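PDB 6GKE: fucose-specific lectin from Aleuria aurantia, which binds L-fucose, with strongest preference for the alpha-1,6-linked core fucose of glycoproteins, at five sites between the blades of a six-bladed beta-propeller. Local coordinates for residues A[177-182]-A[223-228]; A[215-220]-A[266-271]. The protein carries 1 engineered substitution. One frame throughout, in Å; residues are numbered along the deposited sequence.

Contact 1 of 2, residues A[177-182]-A[223-228]; sequences RLRIYY and PQIRVY. Engineered in segment 223-228: Q224 (natural residue Asn). With FUC (alpha-L-fucopyranose), chain F; FUC (alpha-L-fucopyranose), chain G.
O5 of the fucose in chain F is gripped by R179, whose NH2 donates to it at 2.8 Å while NE adds a weak bond. NE also donates to the neighbouring O4 at 2.9 Å, so one edge of the guanidinium spans both sugar oxygens. From the adjacent blade, I225 reaches the same sugar with CD1, 3.9 Å from O4, and this methyl also lies beside R179 CG. The R179 chain bends at chi2 (-65°), and its NH1 turns back to L178 O at 2.9 Å, the acceptor in the guanidinium plane, the donor well above the carbonyl plane. A salt bridge from NH2 to D195 helps fix the rotation of the group. Deeper between the blades, V227 CG2 sits over the centre of one face of the Y181 ring, a CH-pi contact 3.6 Å from the centroid and 8° off the normal. At the far end of the ring, Y181 OH lies 3.6 Å from I225 CG2 and hydrogen-bonds to E191, which, like W245 and G203, hydrogen-bonds the chain F fucose. R226, which does not touch 177-182, repeats the R179 grip on the chain G fucose. There its NH1 and NH2 both donate end-on to OE1 of the engineered Q224, and NH1 also reaches I225 O. Strands 177-182 and 224-228, second in their sheets, thus flank one fucose site of the propeller: the sugar's polar edge is read by a charged group held in place by several bonds, while apolar packing joins the blades and Y181 serves as second shell to E191.

Contact 2 of 2, residues A[215-220]-A[266-271]; sequences AAISWG and IAANSS
I217 and S270 meet where the first strands of two successive propeller blades run almost parallel, 8° between their short axes. S270 OG lies 3.5 Å from I217 CB, and the CD1 tip of the isoleucine bears on S270 CB at 3.6 Å. The CG1 branch of I217 stands between the backbone N and the carbonyl carbon (chi1 61°), which sends CD1 toward the serine and leaves CG2 to pack on A268 CB at 4.0 Å. Two residues before I217, A215 CB meets the same A268 CB at 3.9 Å, and A215 is touched as well by the end of I266. A215, A268 and S270 are small, which is consistent with the 6.3 Å approach of the strand axes, while I217 supplies much of the bulk. Each strand is held by its own sheet: A215 and I217 pair through their backbones with Y228 and R226, A267 and N269 with F279 and S277. On the remote flanks, S218 OG bonds to T171 and N269 ND2 to Q23, tying the pair to the blades beyond. At the polar end a single water bridges the strands, donating to S218 O at 2.8 Å and hydrogen-bonded to S270 OG at 2.7 Å.

Contacts 1 and 2 share a blade, with centres 8 Å apart: strand 213-219 is the antiparallel neighbour of strand 224-230. Probable backbone hydrogen bonds join them, Y228 N to A215 O at 2.8 Å and Q224 N to W219 O at 2.9 Å, and I225 CG2 packs 3.5 Å from I217 O. Contact 1 faces the preceding blade and the chain F fucose; contact 2 faces the following blade. The chain G fucose lies at that second interface, where E238 and W298 join R226 in binding it. I217 and W219 both touch the R226 side chain, and the W219 ring also reaches C6 of the chain G fucose, so contact 2 borders this site directly.

Contact 1 of 2, residues A[177-182]-A[223-228]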
loop_
_atom_site.group_PDB
_atom_site.type_symbol
_atom_site.label_atom_id
_atom_site.label_comp_id
_atom_site.label_asym_id
_atom_site.label_seq_id
_atom_site.Cartn_x
_atom_site.Cartn_y
_atom_site.Cartn_z
ATOM N N ARG A 177 -0.253 5.434 37.665
ATOM C CA ARG A 177 0.627 4.264 37.596
ATOM C C ARG A 177 0.740 3.867 36.127
ATOM O O ARG A 177 -0.260 3.488 35.506
ATOM C CB ARG A 177 0.088 3.075 38.396
ATOM C CG ARG A 177 0.147 3.238 39.907
ATOM C CD ARG A 177 -0.415 2.020 40.620
ATOM N NE ARG A 177 0.398 0.825 40.439
ATOM C CZ ARG A 177 -0.047 -0.420 40.570
ATOM N NH1 ARG A 177 -1.340 -0.649 40.728
ATOM N NH2 ARG A 177 0.797 -1.433 40.528
ATOM N N LEU A 178 1.957 3.984 35.584
ATOM C CA LEU A 178 2.170 3.920 34.137
ATOM C C LEU A 178 3.076 2.748 33.780
ATOM O O LEU A 178 4.043 2.477 34.492
ATOM C CB LEU A 178 2.842 5.207 33.652
ATOM C CG LEU A 178 2.280 6.510 34.207
ATOM C CD1 LEU A 178 2.998 7.686 33.567
ATOM C CD2 LEU A 178 0.773 6.616 34.005
ATOM N N ARG A 179 2.787 2.105 32.645
ATOM C CA ARG A 179 3.655 1.077 32.101
ATOM C C ARG A 179 3.848 1.344 30.608
ATOM O O ARG A 179 2.874 1.499 29.863
ATOM C CB ARG A 179 3.083 -0.326 32.325
ATOM C CG ARG A 179 2.951 -0.727 33.790
ATOM C CD ARG A 179 4.288 -0.857 34.507
ATOM N NE ARG A 179 4.153 -1.311 35.887
ATOM C CZ ARG A 179 3.971 -0.521 36.945
ATOM N NH1 ARG A 179 3.853 0.793 36.807
ATOM N NH2 ARG A 179 3.909 -1.057 38.153
ATOM N N ILE A 180 5.118 1.401 30.202
ATOM C CA ILE A 180 5.524 1.712 28.834
ATOM C C ILE A 180 6.316 0.522 28.300
ATOM O O ILE A 180 7.225 0.038 28.973
ATOM C CB ILE A 180 6.377 2.996 28.778
ATOM C CG1 ILE A 180 5.762 4.149 29.580
ATOM C CG2 ILE A 180 6.670 3.365 27.330
ATOM C CD1 ILE A 180 4.371 4.570 29.153
ATOM N N TYR A 181 5.955 0.069 27.097
ATOM C CA TYR A 181 6.548 -1.099 26.455
ATOM C C TYR A 181 7.198 -0.651 25.151
ATOM O O TYR A 181 6.630 0.127 24.399
ATOM C CB TYR A 181 5.489 -2.181 26.213
ATOM C CG TYR A 181 4.856 -2.612 27.504
ATOM C CD1 TYR A 181 5.446 -3.577 28.301
ATOM C CD2 TYR A 181 3.734 -1.966 27.991
ATOM C CE1 TYR A 181 4.922 -3.910 29.538
ATOM C CE2 TYR A 181 3.194 -2.288 29.224
ATOM C CZ TYR A 181 3.796 -3.257 30.007
ATOM O OH TYR A 181 3.278 -3.545 31.242
ATOM N N TYR A 182 8.402 -1.154 24.893
ATOM C CA TYR A 182 9.162 -0.755 23.713
ATOM C C TYR A 182 10.128 -1.885 23.369
ATOM O O TYR A 182 10.318 -2.785 24.173
ATOM C CB TYR A 182 9.904 0.556 23.983
ATOM C CG TYR A 182 10.918 0.446 25.094
ATOM C CD1 TYR A 182 10.552 0.582 26.422
ATOM C CD2 TYR A 182 12.240 0.143 24.818
ATOM C CE1 TYR A 182 11.472 0.437 27.446
ATOM C CE2 TYR A 182 13.177 0.004 25.828
ATOM C CZ TYR A 182 12.792 0.147 27.149
ATOM O OH TYR A 182 13.722 -0.006 28.137
ATOM N N PRO A 223 -3.402 -5.038 38.643
ATOM C CA PRO A 223 -4.314 -4.987 37.513
ATOM C C PRO A 223 -3.971 -6.045 36.456
ATOM O O PRO A 223 -2.896 -6.649 36.495
ATOM C CB PRO A 223 -4.076 -3.576 36.957
ATOM C CG PRO A 223 -2.599 -3.380 37.163
ATOM C CD PRO A 223 -2.271 -4.129 38.437
ATOM N N GLN A 224 -4.901 -6.245 35.521
ATOM C CA GLN A 224 -4.646 -7.011 34.319
ATOM C C GLN A 224 -3.936 -6.109 33.305
ATOM O O GLN A 224 -4.344 -4.969 33.091
ATOM C CB GLN A 224 -5.953 -7.526 33.719
ATOM C CG GLN A 224 -6.724 -8.468 34.630
ATOM C CD GLN A 224 -6.026 -9.788 34.857
ATOM O OE1 GLN A 224 -5.451 -10.376 33.942
ATOM N NE2 GLN A 224 -6.097 -10.282 36.083
ATOM N N ILE A 225 -2.880 -6.639 32.685
ATOM C CA ILE A 225 -2.183 -5.945 31.602
ATOM C C ILE A 225 -2.116 -6.908 30.419
ATOM O O ILE A 225 -1.885 -8.099 30.614
ATOM C CB ILE A 225 -0.764 -5.476 31.993
ATOM C CG1 ILE A 225 -0.744 -4.784 33.357
ATOM C CG2 ILE A 225 -0.185 -4.588 30.901
ATOM C CD1 ILE A 225 0.644 -4.528 33.899
ATOM N N ARG A 226 -2.306 -6.385 29.207
ATOM C CA ARG A 226 -2.057 -7.158 28.002
ATOM C C ARG A 226 -1.155 -6.331 27.087
ATOM O O ARG A 226 -1.433 -5.158 26.836
ATOM C CB ARG A 226 -3.352 -7.518 27.267
ATOM C CG ARG A 226 -4.371 -8.280 28.104
ATOM C CD ARG A 226 -3.913 -9.673 28.506
ATOM N NE ARG A 226 -4.940 -10.405 29.241
ATOM C CZ ARG A 226 -5.077 -10.410 30.566
ATOM N NH1 ARG A 226 -4.215 -9.774 31.342
ATOM N NH2 ARG A 226 -6.089 -11.062 31.112
ATOM N N VAL A 227 -0.078 -6.960 26.612
ATOM C CA VAL A 227 0.856 -6.345 25.687
ATOM C C VAL A 227 0.768 -7.133 24.380
ATOM O O VAL A 227 0.881 -8.361 24.388
ATOM C CB VAL A 227 2.290 -6.340 26.248
ATOM C CG1 VAL A 227 3.267 -5.673 25.301
ATOM C CG2 VAL A 227 2.346 -5.685 27.618
ATOM N N TYR A 228 0.561 -6.408 23.277
ATOM C CA TYR A 228 0.411 -6.979 21.945
ATOM C C TYR A 228 1.600 -6.575 21.084
ATOM O O TYR A 228 2.063 -5.438 21.150
ATOM C CB TYR A 228 -0.879 -6.495 21.275
ATOM C CG TYR A 228 -2.091 -6.925 22.046
ATOM C CD1 TYR A 228 -2.535 -8.235 21.977
ATOM C CD2 TYR A 228 -2.727 -6.064 22.921
ATOM C CE1 TYR A 228 -3.591 -8.679 22.755
ATOM C CE2 TYR A 228 -3.786 -6.490 23.702
ATOM C CZ TYR A 228 -4.215 -7.804 23.630
ATOM O OH TYR A 228 -5.227 -8.234 24.444
HETATM C C1 FUC F . 5.956 -4.158 38.300
HETATM C C2 FUC F . 6.568 -4.651 36.999
HETATM C C3 FUC F . 5.717 -5.773 36.406
HETATM C C4 FUC F . 4.277 -5.286 36.237
HETATM C C5 FUC F . 3.748 -4.867 37.602
HETATM C C6 FUC F . 2.319 -4.346 37.542
HETATM O O1 FUC F . 6.105 -5.198 39.257
HETATM O O2 FUC F . 7.915 -5.085 37.240
HETATM O O3 FUC F . 6.291 -6.255 35.191
HETATM O O4 FUC F . 4.211 -4.147 35.376
HETATM O O5 FUC F . 4.576 -3.817 38.125
HETATM C C1 FUC G . -6.900 -14.016 29.154
HETATM C C2 FUC G . -5.970 -14.140 27.956
HETATM C C3 FUC G . -6.708 -13.761 26.671
HETATM C C4 FUC G . -7.353 -12.376 26.816
HETATM C C5 FUC G . -8.251 -12.387 28.042
HETATM C C6 FUC G . -8.944 -11.060 28.318
HETATM O O1 FUC G . -7.917 -15.017 29.062
HETATM O O2 FUC G . -5.490 -15.486 27.876
HETATM O O3 FUC G . -5.809 -13.836 25.566
HETATM O O4 FUC G . -6.377 -11.341 27.006
HETATM O O5 FUC G . -7.486 -12.713 29.202
#

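Contact 2 of 2, residues A[215-220]-A[266-271]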
loop_
_atom_site.group_PDB
_atom_site.type_symbol
_atom_site.label_atom_id
_atom_site.label_comp_id
_atom_site.label_asym_id
_atom_site.label_seq_id
_atom_site.Cartn_x
_atom_site.Cartn_y
_atom_site.Cartn_z
ATOM N N ALA A 215 1.348 -2.597 21.114
ATOM C CA ALA A 215 0.244 -1.913 21.768
ATOM C C ALA A 215 0.087 -2.504 23.170
ATOM O O ALA A 215 0.505 -3.633 23.421
ATOM C CB ALA A 215 -1.031 -2.050 20.963
ATOM N N ALA A 216 -0.504 -1.737 24.084
ATOM C CA ALA A 216 -0.713 -2.239 25.439
ATOM C C ALA A 216 -2.009 -1.665 25.998
ATOM O O ALA A 216 -2.332 -0.502 25.754
ATOM C CB ALA A 216 0.446 -1.888 26.341
ATOM N N ILE A 217 -2.706 -2.497 26.778
ATOM C CA ILE A 217 -3.933 -2.120 27.474
ATOM C C ILE A 217 -3.858 -2.659 28.903
ATOM O O ILE A 217 -3.055 -3.540 29.223
ATOM C CB ILE A 217 -5.183 -2.666 26.755
ATOM C CG1 ILE A 217 -5.149 -4.198 26.700
ATOM C CG2 ILE A 217 -5.318 -2.039 25.377
ATOM C CD1 ILE A 217 -6.432 -4.862 26.280
ATOM N N SER A 218 -4.751 -2.164 29.756
ATOM C CA SER A 218 -4.828 -2.640 31.123
ATOM C C SER A 218 -6.205 -2.308 31.692
ATOM O O SER A 218 -6.884 -1.408 31.201
ATOM C CB SER A 218 -3.732 -2.046 31.979
ATOM O OG SER A 218 -3.884 -0.640 32.116
ATOM N N TRP A 219 -6.587 -3.033 32.741
ATOM C CA TRP A 219 -7.826 -2.765 33.440
ATOM C C TRP A 219 -7.780 -3.437 34.807
ATOM O O TRP A 219 -6.928 -4.277 35.079
ATOM C CB TRP A 219 -9.048 -3.242 32.643
ATOM C CG TRP A 219 -9.207 -4.732 32.586
ATOM C CD1 TRP A 219 -10.028 -5.524 33.340
ATOM C CD2 TRP A 219 -8.522 -5.616 31.681
ATOM N NE1 TRP A 219 -9.885 -6.835 32.968
ATOM C CE2 TRP A 219 -8.968 -6.925 31.952
ATOM C CE3 TRP A 219 -7.586 -5.423 30.656
ATOM C CZ2 TRP A 219 -8.484 -8.028 31.243
ATOM C CZ3 TRP A 219 -7.115 -6.511 29.955
ATOM C CH2 TRP A 219 -7.568 -7.797 30.244
ATOM N N GLY A 220 -8.729 -3.062 35.657
ATOM C CA GLY A 220 -9.000 -3.807 36.862
ATOM C C GLY A 220 -8.109 -3.429 38.033
ATOM O O GLY A 220 -7.504 -2.359 38.074
ATOM N N ILE A 266 -0.380 -2.180 14.162
ATOM C CA ILE A 266 -1.546 -2.556 14.949
ATOM C C ILE A 266 -1.920 -1.410 15.893
ATOM O O ILE A 266 -1.158 -0.475 16.124
ATOM C CB ILE A 266 -1.333 -3.866 15.741
ATOM C CG1 ILE A 266 -0.260 -3.740 16.828
ATOM C CG2 ILE A 266 -1.059 -5.010 14.785
ATOM C CD1 ILE A 266 -0.201 -4.917 17.783
ATOM N N ALA A 267 -3.121 -1.518 16.463
ATOM C CA ALA A 267 -3.554 -0.683 17.571
ATOM C C ALA A 267 -4.532 -1.499 18.410
ATOM O O ALA A 267 -5.193 -2.387 17.879
ATOM C CB ALA A 267 -4.208 0.588 17.076
ATOM N N ALA A 268 -4.627 -1.192 19.702
ATOM C CA ALA A 268 -5.553 -1.901 20.568
ATOM C C ALA A 268 -6.413 -0.903 21.334
ATOM O O ALA A 268 -5.969 0.193 21.670
ATOM C CB ALA A 268 -4.814 -2.812 21.521
ATOM N N ASN A 269 -7.638 -1.326 21.645
ATOM C CA ASN A 269 -8.460 -0.622 22.604
ATOM C C ASN A 269 -9.040 -1.631 23.595
ATOM O O ASN A 269 -8.966 -2.844 23.398
ATOM C CB ASN A 269 -9.532 0.246 21.929
ATOM C CG ASN A 269 -10.625 -0.543 21.236
ATOM O OD1 ASN A 269 -10.899 -1.685 21.597
ATOM N ND2 ASN A 269 -11.291 0.062 20.266
ATOM N N SER A 270 -9.597 -1.093 24.676
ATOM C CA SER A 270 -10.278 -1.896 25.659
ATOM C C SER A 270 -11.198 -0.996 26.479
ATOM O O SER A 270 -10.935 0.185 26.666
ATOM C CB SER A 270 -9.321 -2.679 26.548
ATOM O OG SER A 270 -8.559 -1.831 27.398
ATOM N N SER A 271 -12.256 -1.606 27.008
ATOM C CA SER A 271 -13.111 -0.974 27.987
ATOM C C SER A 271 -13.957 -2.063 28.647
ATOM O O SER A 271 -13.961 -3.217 28.211
ATOM C CB SER A 271 -13.959 0.144 27.395
ATOM O OG SER A 271 -14.769 -0.303 26.319
HETATM O O HOH W 1 -9.330 -0.979 29.809
#